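Local coordinates for core protein P7 (Pseudomonas phage phi12, PDB 2Q82) that is a structural protein of the phage core, probably contributing to the assembly or working of the viral inner particle, at residues 63-75 with 96-108. Residues are numbered along the deposited sequence; the frame is centred on the assembly and turned at random.
Sequences LGDDAQDLAYVFG and PSALVDAELGALH
Ser97 OG donates to Asp65 OD1 at 2.7 Å, from above the carboxylate plane, where helix 98-103 begins. The same oxygen takes the Val100 N-H along a nearly straight line (177°) as the N-cap of its helix, so one hydroxyl serves both the cap and the cross-link. A water repeats the link alongside, giving to Asp65 OD2 and accepting from Leu99 N.

Van der Waals contacts line the interface. The two methyls of Val100 divide the work: CG2 presses on the carbonyl oxygen Gly64 O at 3.3 Å, while CG1 touches both Leu63 CB and Ala71 CB. Further along, the methyl Leu104 CD2 sits against the carbonyl Ala71 O and meets Phe74 CB at 3.8 Å; on the outer side, Leu99 CD2 rests on Gln68 CB.

Glu103 is bent at chi2 (-89°), which turns its carboxylate toward Gln68 and Tyr72. Glu103 OE2 stands 3.1 Å from Gln68 O, two acceptors and so no hydrogen bond. Its CB packs on Ala71 CB at 3.7 Å, and OE1 reaches the edge of the Tyr72 ring, in the ring plane, 3.3 Å from CD1.

At the C-terminal end the backbones close in: Gly75 CA directs a C-H at Glu103 O (3.3 Å), and a water bridges Gly75 O, Glu103 O and Ala106 N.

Tyr72 also makes a cation-pi contact with Arg77 of the second subunit. The nearly parallel helices (21°, axes 8.5 Å apart) belong to successive beta-alpha-beta crossovers of a parallel alpha/beta sheet: helix 68-76 joins strand 59-63 to 84-89, passing strand 25-30, and helix 98-103 joins 84-89 to 109-111.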
ATOM      1  N   LEU A  63       4.336   5.573  12.867  1.00 20.79           N
ATOM      2  CA  LEU A  63       3.142   6.336  12.603  1.00 23.12           C
ATOM      3  C   LEU A  63       2.744   7.264  13.713  1.00 24.87           C
ATOM      4  O   LEU A  63       2.609   6.856  14.857  1.00 24.64           O
ATOM      5  CB  LEU A  63       1.967   5.372  12.360  1.00 23.06           C
ATOM      6  CG  LEU A  63       1.887   4.774  10.948  1.00 25.52           C
ATOM      7  CD1 LEU A  63       3.049   3.948  10.686  1.00 26.21           C
ATOM      8  CD2 LEU A  63       0.667   3.956  10.797  1.00 26.44           C
ATOM      9  N   GLY A  64       2.573   8.530  13.371  1.00 27.53           N
ATOM     10  CA  GLY A  64       2.116   9.503  14.348  1.00 27.35           C
ATOM     11  C   GLY A  64       0.783  10.078  13.898  1.00 30.90           C
ATOM     12  O   GLY A  64       0.126   9.578  12.981  1.00 28.50           O
ATOM     13  N   ASP A  65       0.374  11.153  14.549  1.00 29.60           N
ATOM     14  CA  ASP A  65      -0.877  11.796  14.229  1.00 33.77           C
ATOM     15  C   ASP A  65      -1.042  12.108  12.778  1.00 32.39           C
ATOM     16  O   ASP A  65      -2.156  12.117  12.286  1.00 33.34           O
ATOM     17  CB  ASP A  65      -0.974  13.084  15.006  1.00 38.03           C
ATOM     18  CG  ASP A  65      -1.363  12.845  16.425  1.00 44.29           C
ATOM     19  OD1 ASP A  65      -0.932  11.876  17.047  1.00 46.34           O
ATOM     20  OD2 ASP A  65      -2.117  13.644  16.964  1.00 50.18           O
ATOM     21  N   ASP A  66       0.048  12.365  12.071  1.00 30.57           N
ATOM     22  CA  ASP A  66      -0.078  12.707  10.674  1.00 31.69           C
ATOM     23  C   ASP A  66      -0.369  11.503   9.793  1.00 30.47           C
ATOM     24  O   ASP A  66      -0.565  11.649   8.595  1.00 30.76           O
ATOM     25  CB  ASP A  66       1.175  13.455  10.211  1.00 34.29           C
ATOM     26  CG  ASP A  66       2.437  12.612  10.278  1.00 36.39           C
ATOM     27  OD1 ASP A  66       2.485  11.650  11.072  1.00 35.88           O
ATOM     28  OD2 ASP A  66       3.381  12.942   9.539  1.00 38.19           O
ATOM     29  N   ALA A  67      -0.426  10.316  10.390  1.00 27.33           N
ATOM     30  CA  ALA A  67      -0.695   9.098   9.625  1.00 26.62           C
ATOM     31  C   ALA A  67      -2.067   8.531   9.945  1.00 25.90           C
ATOM     32  O   ALA A  67      -2.294   7.323   9.875  1.00 25.70           O
ATOM     33  CB  ALA A  67       0.370   8.061   9.905  1.00 25.54           C
ATOM     34  N   GLN A  68      -2.965   9.436  10.296  1.00 24.07           N
ATOM     35  CA  GLN A  68      -4.334   9.117  10.630  1.00 25.20           C
ATOM     36  C   GLN A  68      -4.960   8.141   9.637  1.00 24.64           C
ATOM     37  O   GLN A  68      -5.507   7.112  10.029  1.00 24.81           O
ATOM     38  CB  GLN A  68      -5.136  10.414  10.669  1.00 25.10           C
ATOM     39  CG  GLN A  68      -6.614  10.237  10.851  1.00 27.98           C
ATOM     40  CD  GLN A  68      -7.377  11.543  10.740  1.00 30.88           C
ATOM     41  OE1 GLN A  68      -8.603  11.546  10.677  1.00 29.73           O
ATOM     42  NE2 GLN A  68      -6.655  12.662  10.717  1.00 28.00           N
ATOM     43  N   ASP A  69      -4.861   8.438   8.346  1.00 22.49           N
ATOM     44  CA  ASP A  69      -5.486   7.561   7.372  1.00 22.22           C
ATOM     45  C   ASP A  69      -4.830   6.199   7.210  1.00 22.30           C
ATOM     46  O   ASP A  69      -5.511   5.189   7.047  1.00 19.32           O
ATOM     47  CB  ASP A  69      -5.590   8.248   6.015  1.00 21.92           C
ATOM     48  CG  ASP A  69      -6.503   9.456   6.050  1.00 25.82           C
ATOM     49  OD1 ASP A  69      -7.523   9.406   6.765  1.00 23.50           O
ATOM     50  OD2 ASP A  69      -6.196  10.444   5.361  1.00 28.98           O
ATOM     51  N   LEU A  70      -3.511   6.166   7.250  1.00 19.50           N
ATOM     52  CA  LEU A  70      -2.830   4.907   7.094  1.00 20.80           C
ATOM     53  C   LEU A  70      -3.103   4.013   8.308  1.00 21.73           C
ATOM     54  O   LEU A  70      -3.284   2.814   8.167  1.00 20.07           O
ATOM     55  CB  LEU A  70      -1.340   5.139   6.942  1.00 19.70           C
ATOM     56  CG  LEU A  70      -0.507   3.884   6.819  1.00 21.31           C
ATOM     57  CD1 LEU A  70      -0.920   3.069   5.599  1.00 23.23           C
ATOM     58  CD2 LEU A  70       0.930   4.297   6.712  1.00 22.12           C
ATOM     59  N   ALA A  71      -3.124   4.614   9.491  1.00 17.73           N
ATOM     60  CA  ALA A  71      -3.375   3.869  10.712  1.00 20.58           C
ATOM     61  C   ALA A  71      -4.760   3.247  10.624  1.00 22.39           C
ATOM     62  O   ALA A  71      -4.977   2.111  11.016  1.00 17.96           O
ATOM     63  CB  ALA A  71      -3.303   4.785  11.915  1.00 20.92           C
ATOM     64  N   TYR A  72      -5.701   4.026  10.116  1.00 16.22           N
ATOM     65  CA  TYR A  72      -7.042   3.537   9.997  1.00 21.60           C
ATOM     66  C   TYR A  72      -7.073   2.293   9.102  1.00 20.58           C
ATOM     67  O   TYR A  72      -7.703   1.286   9.431  1.00 19.22           O
ATOM     68  CB  TYR A  72      -7.926   4.608   9.405  1.00 20.78           C
ATOM     69  CG  TYR A  72      -9.297   4.088   9.213  1.00 23.40           C
ATOM     70  CD1 TYR A  72     -10.200   4.072  10.267  1.00 26.74           C
ATOM     71  CD2 TYR A  72      -9.671   3.535   7.998  1.00 24.84           C
ATOM     72  CE1 TYR A  72     -11.445   3.518  10.114  1.00 27.53           C
ATOM     73  CE2 TYR A  72     -10.910   2.976   7.831  1.00 25.22           C
ATOM     74  CZ  TYR A  72     -11.795   2.971   8.892  1.00 25.37           C
ATOM     75  OH  TYR A  72     -13.040   2.444   8.725  1.00 32.32           O
ATOM     76  N   VAL A  73      -6.384   2.374   7.974  1.00 19.59           N
ATOM     77  CA  VAL A  73      -6.353   1.250   7.056  1.00 19.90           C
ATOM     78  C   VAL A  73      -5.778  -0.013   7.715  1.00 20.78           C
ATOM     79  O   VAL A  73      -6.361  -1.088   7.630  1.00 18.75           O
ATOM     80  CB  VAL A  73      -5.548   1.598   5.818  1.00 22.40           C
ATOM     81  CG1 VAL A  73      -5.372   0.378   4.955  1.00 19.68           C
ATOM     82  CG2 VAL A  73      -6.267   2.691   5.047  1.00 21.50           C
ATOM     83  N   PHE A  74      -4.628   0.127   8.366  1.00 20.37           N
ATOM     84  CA  PHE A  74      -4.012  -1.012   9.041  1.00 20.35           C
ATOM     85  C   PHE A  74      -4.960  -1.611  10.078  1.00 21.75           C
ATOM     86  O   PHE A  74      -5.041  -2.830  10.243  1.00 20.69           O
ATOM     87  CB  PHE A  74      -2.744  -0.589   9.780  1.00 22.35           C
ATOM     88  CG  PHE A  74      -1.583  -0.251   8.887  1.00 24.62           C
ATOM     89  CD1 PHE A  74      -1.533  -0.679   7.563  1.00 25.37           C
ATOM     90  CD2 PHE A  74      -0.486   0.423   9.416  1.00 24.66           C
ATOM     91  CE1 PHE A  74      -0.403  -0.425   6.771  1.00 26.83           C
ATOM     92  CE2 PHE A  74       0.639   0.682   8.645  1.00 25.06           C
ATOM     93  CZ  PHE A  74       0.688   0.246   7.316  1.00 24.65           C
ATOM     94  N   GLY A  75      -5.668  -0.741  10.787  1.00 19.17           N
ATOM     95  CA  GLY A  75      -6.543  -1.206  11.839  1.00 21.81           C
ATOM     96  C   GLY A  75      -7.919  -1.694  11.451  1.00 23.79           C
ATOM     97  O   GLY A  75      -8.489  -2.562  12.120  1.00 24.15           O
ATOM     98  N   PRO A  96       3.615   7.309  22.155  1.00 30.04           N
ATOM     99  CA  PRO A  96       2.421   6.950  21.403  1.00 29.44           C
ATOM    100  C   PRO A  96       1.447   8.043  21.056  1.00 30.09           C
ATOM    101  O   PRO A  96       1.152   8.940  21.854  1.00 27.90           O
ATOM    102  CB  PRO A  96       1.743   5.912  22.281  1.00 29.21           C
ATOM    103  CG  PRO A  96       2.836   5.331  23.057  1.00 32.19           C
ATOM    104  CD  PRO A  96       3.738   6.487  23.364  1.00 30.04           C
ATOM    105  N   SER A  97       0.914   7.910  19.849  1.00 30.15           N
ATOM    106  CA  SER A  97      -0.100   8.808  19.348  1.00 30.01           C
ATOM    107  C   SER A  97      -1.405   8.152  19.735  1.00 29.73           C
ATOM    108  O   SER A  97      -1.664   7.005  19.374  1.00 27.11           O
ATOM    109  CB  SER A  97      -0.038   8.918  17.833  1.00 32.13           C
ATOM    110  OG  SER A  97      -1.316   9.256  17.319  1.00 30.07           O
ATOM    111  N   ALA A  98      -2.221   8.881  20.483  1.00 27.51           N
ATOM    112  CA  ALA A  98      -3.500   8.360  20.919  1.00 28.30           C
ATOM    113  C   ALA A  98      -4.391   8.045  19.725  1.00 27.06           C
ATOM    114  O   ALA A  98      -5.171   7.101  19.758  1.00 26.39           O
ATOM    115  CB  ALA A  98      -4.178   9.360  21.817  1.00 28.61           C
ATOM    116  N   LEU A  99      -4.275   8.848  18.677  1.00 25.29           N
ATOM    117  CA  LEU A  99      -5.075   8.645  17.484  1.00 25.75           C
ATOM    118  C   LEU A  99      -4.684   7.331  16.820  1.00 25.70           C
ATOM    119  O   LEU A  99      -5.535   6.487  16.527  1.00 23.51           O
ATOM    120  CB  LEU A  99      -4.873   9.804  16.515  1.00 26.39           C
ATOM    121  CG  LEU A  99      -5.544   9.662  15.148  1.00 27.84           C
ATOM    122  CD1 LEU A  99      -7.040   9.546  15.317  1.00 28.87           C
ATOM    123  CD2 LEU A  99      -5.209  10.858  14.288  1.00 27.33           C
ATOM    124  N   VAL A 100      -3.390   7.153  16.585  1.00 23.52           N
ATOM    125  CA  VAL A 100      -2.919   5.926  15.959  1.00 24.87           C
ATOM    126  C   VAL A 100      -3.273   4.719  16.825  1.00 26.02           C
ATOM    127  O   VAL A 100      -3.769   3.708  16.332  1.00 23.85           O
ATOM    128  CB  VAL A 100      -1.401   5.979  15.719  1.00 26.18           C
ATOM    129  CG1 VAL A 100      -0.880   4.619  15.284  1.00 24.43           C
ATOM    130  CG2 VAL A 100      -1.095   7.011  14.647  1.00 25.48           C
ATOM    131  N   ASP A 101      -3.029   4.818  18.126  1.00 25.65           N
ATOM    132  CA  ASP A 101      -3.344   3.700  19.001  1.00 25.51           C
ATOM    133  C   ASP A 101      -4.806   3.284  18.882  1.00 25.01           C
ATOM    134  O   ASP A 101      -5.125   2.103  18.889  1.00 26.21           O
ATOM    135  CB  ASP A 101      -3.082   4.053  20.453  1.00 26.53           C
ATOM    136  CG  ASP A 101      -1.611   4.159  20.767  1.00 27.85           C
ATOM    137  OD1 ASP A 101      -0.771   3.837  19.903  1.00 25.07           O
ATOM    138  OD2 ASP A 101      -1.311   4.563  21.901  1.00 31.20           O
ATOM    139  N   ALA A 102      -5.691   4.269  18.808  1.00 23.34           N
ATOM    140  CA  ALA A 102      -7.109   3.988  18.710  1.00 24.67           C
ATOM    141  C   ALA A 102      -7.409   3.312  17.384  1.00 25.52           C
ATOM    142  O   ALA A 102      -8.151   2.331  17.315  1.00 22.76           O
ATOM    143  CB  ALA A 102      -7.901   5.270  18.821  1.00 24.41           C
ATOM    144  N   GLU A 103      -6.823   3.863  16.333  1.00 24.78           N
ATOM    145  CA  GLU A 103      -7.005   3.349  14.994  1.00 28.07           C
ATOM    146  C   GLU A 103      -6.536   1.915  14.864  1.00 28.47           C
ATOM    147  O   GLU A 103      -7.124   1.132  14.132  1.00 28.24           O
ATOM    148  CB  GLU A 103      -6.233   4.208  14.020  1.00 29.61           C
ATOM    149  CG  GLU A 103      -6.693   5.621  14.040  1.00 36.88           C
ATOM    150  CD  GLU A 103      -7.810   5.844  13.077  1.00 42.39           C
ATOM    151  OE1 GLU A 103      -8.807   5.093  13.130  1.00 45.28           O
ATOM    152  OE2 GLU A 103      -7.679   6.772  12.258  1.00 45.38           O
ATOM    153  N   LEU A 104      -5.461   1.580  15.568  1.00 27.24           N
ATOM    154  CA  LEU A 104      -4.913   0.234  15.513  1.00 28.72           C
ATOM    155  C   LEU A 104      -5.411  -0.646  16.639  1.00 32.93           C
ATOM    156  O   LEU A 104      -4.817  -1.689  16.906  1.00 35.02           O
ATOM    157  CB  LEU A 104      -3.400   0.270  15.626  1.00 27.73           C
ATOM    158  CG  LEU A 104      -2.607   1.206  14.725  1.00 25.38           C
ATOM    159  CD1 LEU A 104      -1.164   1.226  15.140  1.00 24.82           C
ATOM    160  CD2 LEU A 104      -2.723   0.749  13.308  1.00 26.68           C
ATOM    161  N   GLY A 105      -6.476  -0.244  17.313  1.00 31.63           N
ATOM    162  CA  GLY A 105      -6.947  -1.036  18.437  1.00 33.81           C
ATOM    163  C   GLY A 105      -7.181  -2.527  18.243  1.00 34.85           C
ATOM    164  O   GLY A 105      -7.041  -3.308  19.183  1.00 36.35           O
ATOM    165  N   ALA A 106      -7.544  -2.941  17.042  1.00 33.19           N
ATOM    166  CA  ALA A 106      -7.804  -4.350  16.832  1.00 33.19           C
ATOM    167  C   ALA A 106      -6.528  -5.171  16.713  1.00 33.96           C
ATOM    168  O   ALA A 106      -6.580  -6.401  16.662  1.00 33.70           O
ATOM    169  CB  ALA A 106      -8.676  -4.546  15.606  1.00 31.96           C
ATOM    170  N   LEU A 107      -5.385  -4.493  16.666  1.00 33.69           N
ATOM    171  CA  LEU A 107      -4.114  -5.195  16.582  1.00 36.05           C
ATOM    172  C   LEU A 107      -3.542  -5.384  17.955  1.00 36.63           C
ATOM    173  O   LEU A 107      -3.496  -4.460  18.762  1.00 34.13           O
ATOM    174  CB  LEU A 107      -3.086  -4.435  15.757  1.00 36.80           C
ATOM    175  CG  LEU A 107      -3.267  -4.470  14.256  1.00 39.91           C
ATOM    176  CD1 LEU A 107      -4.695  -4.113  13.913  1.00 42.51           C
ATOM    177  CD2 LEU A 107      -2.301  -3.505  13.610  1.00 41.41           C
ATOM    178  N   HIS A 108      -3.100  -6.606  18.183  1.00 40.32           N
ATOM    179  CA  HIS A 108      -2.500  -7.029  19.431  1.00 46.16           C
ATOM    180  C   HIS A 108      -1.113  -6.399  19.578  1.00 43.29           C
ATOM    181  O   HIS A 108      -0.271  -6.524  18.697  1.00 39.88           O
ATOM    182  CB  HIS A 108      -2.412  -8.549  19.399  1.00 57.88           C
ATOM    183  CG  HIS A 108      -2.000  -9.173  20.685  1.00 73.82           C
ATOM    184  ND1 HIS A 108      -2.212 -10.516  20.951  1.00 80.99           N
ATOM    185  CD2 HIS A 108      -1.355  -8.685  21.770  1.00 80.72           C
ATOM    186  CE1 HIS A 108      -1.721 -10.816  22.130  1.00 85.05           C
ATOM    187  NE2 HIS A 108      -1.191  -9.717  22.655  1.00 85.01           N
TER
HETATM  188  O   HOH W   1      -3.077  11.826  19.090  1.00 40.07           O
HETATM  189  O   HOH W   2      -9.262   1.625  12.458  1.00 24.51           O
HETATM  190  O   HOH W   3      -8.474  -1.422  14.907  1.00 38.15           O